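Local coordinates for protein berberine bridge enzyme-like 28 (Arabidopsis thaliana, PDB 5D79) that is a secreted flavoprotein oxidoreductase of the berberine bridge enzyme-like family, carries covalently bound FAD and takes part in adaptation to salt stress, at residues Thr261-Ala266 with Ala380-Trp385. Sequence-based numbering, arbitrary orientation.
Sequences TSKKEA and AIQEIW
Lys263 lays its aliphatic chain over one face of the Trp385 indole, a CH-pi contact joining two helices, 263-276 and 378-388, that pack beside the seven-stranded antiparallel sheet of this FAD-linked oxidoreductase. Starting at the root, CB lies 3.8 Å from Trp385 CE2 and nearly as close to CZ2, by the CE2-CZ2 bond of the six-membered ring. CG comes next and gives the clearest evidence: it sits 3.5 Å from the centroid of the five-membered ring, only 6° off the ring normal. With CG anti to the backbone N (chi1 -172°) and every later torsion near 180°, the extended chain runs across the indole in the opposite sense to the tryptophan side chain. CD therefore reaches the pyrrole rim, 3.5 Å from Trp385 CD1, and CE touches both that atom and Gln382 O. NZ ends beside the neighbouring helix, where it makes a weak hydrogen bond to Gln382 O and also touches Gln382 CB.

The benzo end of the indole meets the first turn of helix 263-276, with Trp385 CZ3 3.7 Å from Ala266 CB. Val298 and Ala300 of strand 298-306 also touch the tryptophan, which places the ring between this helix start and the sheet. An alanine in place of Trp385 would probably leave the Lys263 methylenes without their aromatic floor and open a gap beside Ala266. Ser262 holds the N-cap position, and its backbone O accepts the first-turn bond from Ala266 N (2.8 Å), while Thr261 O approaches the indole edge near its plane, 4.1 Å from Trp385 CZ2.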
ATOM      1  N   THR A 261      15.779 -19.963  14.177  1.00 26.22           N
ATOM      2  CA  THR A 261      14.955 -20.007  15.371  1.00 28.92           C
ATOM      3  C   THR A 261      15.769 -19.644  16.613  1.00 27.32           C
ATOM      4  O   THR A 261      15.200 -19.346  17.663  1.00 28.67           O
ATOM      5  CB  THR A 261      14.308 -21.405  15.551  1.00 29.16           C
ATOM      6  OG1 THR A 261      15.319 -22.417  15.487  1.00 29.19           O
ATOM      7  CG2 THR A 261      13.293 -21.672  14.448  1.00 26.36           C
ATOM      8  N   SER A 262      17.095 -19.671  16.483  1.00 24.09           N
ATOM      9  CA  SER A 262      17.997 -19.318  17.575  1.00 28.78           C
ATOM     10  C   SER A 262      18.215 -17.804  17.638  1.00 29.87           C
ATOM     11  O   SER A 262      18.770 -17.218  16.704  1.00 28.80           O
ATOM     12  CB  SER A 262      19.343 -20.038  17.414  1.00 34.98           C
ATOM     13  OG  SER A 262      20.318 -19.556  18.330  1.00 41.17           O
ATOM     14  N   LYS A 263      17.784 -17.186  18.740  1.00 29.19           N
ATOM     15  CA  LYS A 263      17.844 -15.733  18.878  1.00 25.96           C
ATOM     16  C   LYS A 263      19.265 -15.258  18.686  1.00 21.32           C
ATOM     17  O   LYS A 263      19.506 -14.382  17.868  1.00 22.85           O
ATOM     18  CB  LYS A 263      17.309 -15.257  20.238  1.00 20.32           C
ATOM     19  CG  LYS A 263      17.185 -13.736  20.337  1.00 19.92           C
ATOM     20  CD  LYS A 263      16.670 -13.269  21.688  1.00 20.91           C
ATOM     21  CE  LYS A 263      16.801 -11.764  21.818  1.00 20.66           C
ATOM     22  NZ  LYS A 263      16.552 -11.292  23.200  1.00 30.80           N
ATOM     23  N   LYS A 264      20.199 -15.851  19.417  1.00 24.54           N
ATOM     24  CA  LYS A 264      21.593 -15.439  19.335  1.00 31.96           C
ATOM     25  C   LYS A 264      22.102 -15.442  17.888  1.00 29.11           C
ATOM     26  O   LYS A 264      22.653 -14.449  17.406  1.00 24.52           O
ATOM     27  CB  LYS A 264      22.471 -16.341  20.212  1.00 40.46           C
ATOM     28  CG  LYS A 264      23.955 -15.933  20.244  1.00 46.32           C
ATOM     29  CD  LYS A 264      24.758 -16.733  21.272  1.00 49.53           C
ATOM     30  CE  LYS A 264      26.222 -16.285  21.340  1.00 49.10           C
ATOM     31  NZ  LYS A 264      27.039 -16.833  20.226  1.00 49.16           N
ATOM     32  N   GLU A 265      21.890 -16.545  17.183  1.00 31.75           N
ATOM     33  CA  GLU A 265      22.402 -16.651  15.827  1.00 36.55           C
ATOM     34  C   GLU A 265      21.688 -15.675  14.898  1.00 35.89           C
ATOM     35  O   GLU A 265      22.324 -15.016  14.080  1.00 31.39           O
ATOM     36  CB  GLU A 265      22.262 -18.081  15.306  1.00 43.91           C
ATOM     37  CG  GLU A 265      23.149 -18.379  14.106  1.00 51.52           C
ATOM     38  CD  GLU A 265      22.658 -19.555  13.266  1.00 55.73           C
ATOM     39  OE1 GLU A 265      23.104 -19.674  12.095  1.00 54.17           O
ATOM     40  OE2 GLU A 265      21.828 -20.351  13.776  1.00 55.23           O
ATOM     41  N   ALA A 266      20.364 -15.586  15.039  1.00 36.04           N
ATOM     42  CA  ALA A 266      19.531 -14.733  14.184  1.00 30.03           C
ATOM     43  C   ALA A 266      19.819 -13.239  14.354  1.00 26.81           C
ATOM     44  O   ALA A 266      19.780 -12.484  13.384  1.00 22.09           O
ATOM     45  CB  ALA A 266      18.068 -15.004  14.451  1.00 27.37           C
ATOM     46  N   ALA A 380      18.924  -3.004  20.151  1.00 17.46           N
ATOM     47  CA  ALA A 380      17.604  -2.728  19.609  1.00 15.33           C
ATOM     48  C   ALA A 380      17.001  -3.994  19.011  1.00 18.62           C
ATOM     49  O   ALA A 380      15.810  -4.278  19.180  1.00 19.41           O
ATOM     50  CB  ALA A 380      17.672  -1.635  18.567  1.00 14.22           C
ATOM     51  N   ILE A 381      17.828  -4.756  18.307  1.00 18.85           N
ATOM     52  CA  ILE A 381      17.366  -5.973  17.647  1.00 19.79           C
ATOM     53  C   ILE A 381      16.859  -7.012  18.659  1.00 19.05           C
ATOM     54  O   ILE A 381      15.827  -7.662  18.443  1.00 18.43           O
ATOM     55  CB  ILE A 381      18.482  -6.584  16.765  1.00 18.23           C
ATOM     56  CG1 ILE A 381      18.876  -5.598  15.672  1.00 13.42           C
ATOM     57  CG2 ILE A 381      18.016  -7.884  16.116  1.00 19.10           C
ATOM     58  CD1 ILE A 381      20.233  -5.862  15.098  1.00 13.70           C
ATOM     59  N   GLN A 382      17.569  -7.155  19.771  1.00 19.07           N
ATOM     60  CA  GLN A 382      17.174  -8.122  20.787  1.00 19.74           C
ATOM     61  C   GLN A 382      15.854  -7.734  21.433  1.00 18.53           C
ATOM     62  O   GLN A 382      15.027  -8.589  21.721  1.00 18.72           O
ATOM     63  CB  GLN A 382      18.263  -8.259  21.847  1.00 22.28           C
ATOM     64  CG  GLN A 382      19.596  -8.694  21.266  1.00 24.97           C
ATOM     65  CD  GLN A 382      20.673  -8.822  22.313  1.00 27.87           C
ATOM     66  OE1 GLN A 382      21.257  -9.891  22.488  1.00 33.77           O
ATOM     67  NE2 GLN A 382      20.941  -7.730  23.025  1.00 24.13           N
ATOM     68  N   GLU A 383      15.652  -6.441  21.643  1.00 18.11           N
ATOM     69  CA  GLU A 383      14.452  -5.979  22.325  1.00 22.48           C
ATOM     70  C   GLU A 383      13.205  -6.166  21.481  1.00 24.82           C
ATOM     71  O   GLU A 383      12.158  -6.560  21.994  1.00 21.90           O
ATOM     72  CB  GLU A 383      14.583  -4.510  22.724  1.00 21.39           C
ATOM     73  CG  GLU A 383      13.285  -3.865  23.226  1.00 19.75           C
ATOM     74  CD  GLU A 383      12.762  -4.451  24.522  1.00 18.22           C
ATOM     75  OE1 GLU A 383      13.464  -5.238  25.188  1.00 18.94           O
ATOM     76  OE2 GLU A 383      11.627  -4.107  24.885  1.00 23.00           O
ATOM     77  N   ILE A 384      13.301  -5.878  20.189  1.00 26.19           N
ATOM     78  CA  ILE A 384      12.119  -5.996  19.350  1.00 24.25           C
ATOM     79  C   ILE A 384      11.818  -7.479  19.122  1.00 22.54           C
ATOM     80  O   ILE A 384      10.660  -7.858  18.947  1.00 19.90           O
ATOM     81  CB  ILE A 384      12.264  -5.214  18.010  1.00 24.02           C
ATOM     82  CG1 ILE A 384      13.398  -5.758  17.148  1.00 22.43           C
ATOM     83  CG2 ILE A 384      12.482  -3.718  18.283  1.00 21.78           C
ATOM     84  CD1 ILE A 384      13.459  -5.092  15.791  1.00 18.57           C
ATOM     85  N   TRP A 385      12.853  -8.316  19.174  1.00 22.22           N
ATOM     86  CA  TRP A 385      12.672  -9.768  19.217  1.00 20.38           C
ATOM     87  C   TRP A 385      11.910 -10.163  20.486  1.00 21.37           C
ATOM     88  O   TRP A 385      10.959 -10.952  20.446  1.00 20.01           O
ATOM     89  CB  TRP A 385      14.028 -10.489  19.163  1.00 18.69           C
ATOM     90  CG  TRP A 385      13.931 -11.990  19.197  1.00 19.01           C
ATOM     91  CD1 TRP A 385      13.511 -12.771  20.240  1.00 18.50           C
ATOM     92  CD2 TRP A 385      14.281 -12.889  18.144  1.00 20.16           C
ATOM     93  NE1 TRP A 385      13.569 -14.099  19.892  1.00 17.66           N
ATOM     94  CE2 TRP A 385      14.039 -14.198  18.611  1.00 19.55           C
ATOM     95  CE3 TRP A 385      14.775 -12.715  16.850  1.00 19.89           C
ATOM     96  CZ2 TRP A 385      14.278 -15.321  17.831  1.00 24.60           C
ATOM     97  CZ3 TRP A 385      15.019 -13.830  16.082  1.00 21.29           C
ATOM     98  CH2 TRP A 385      14.770 -15.115  16.572  1.00 24.96           C
TER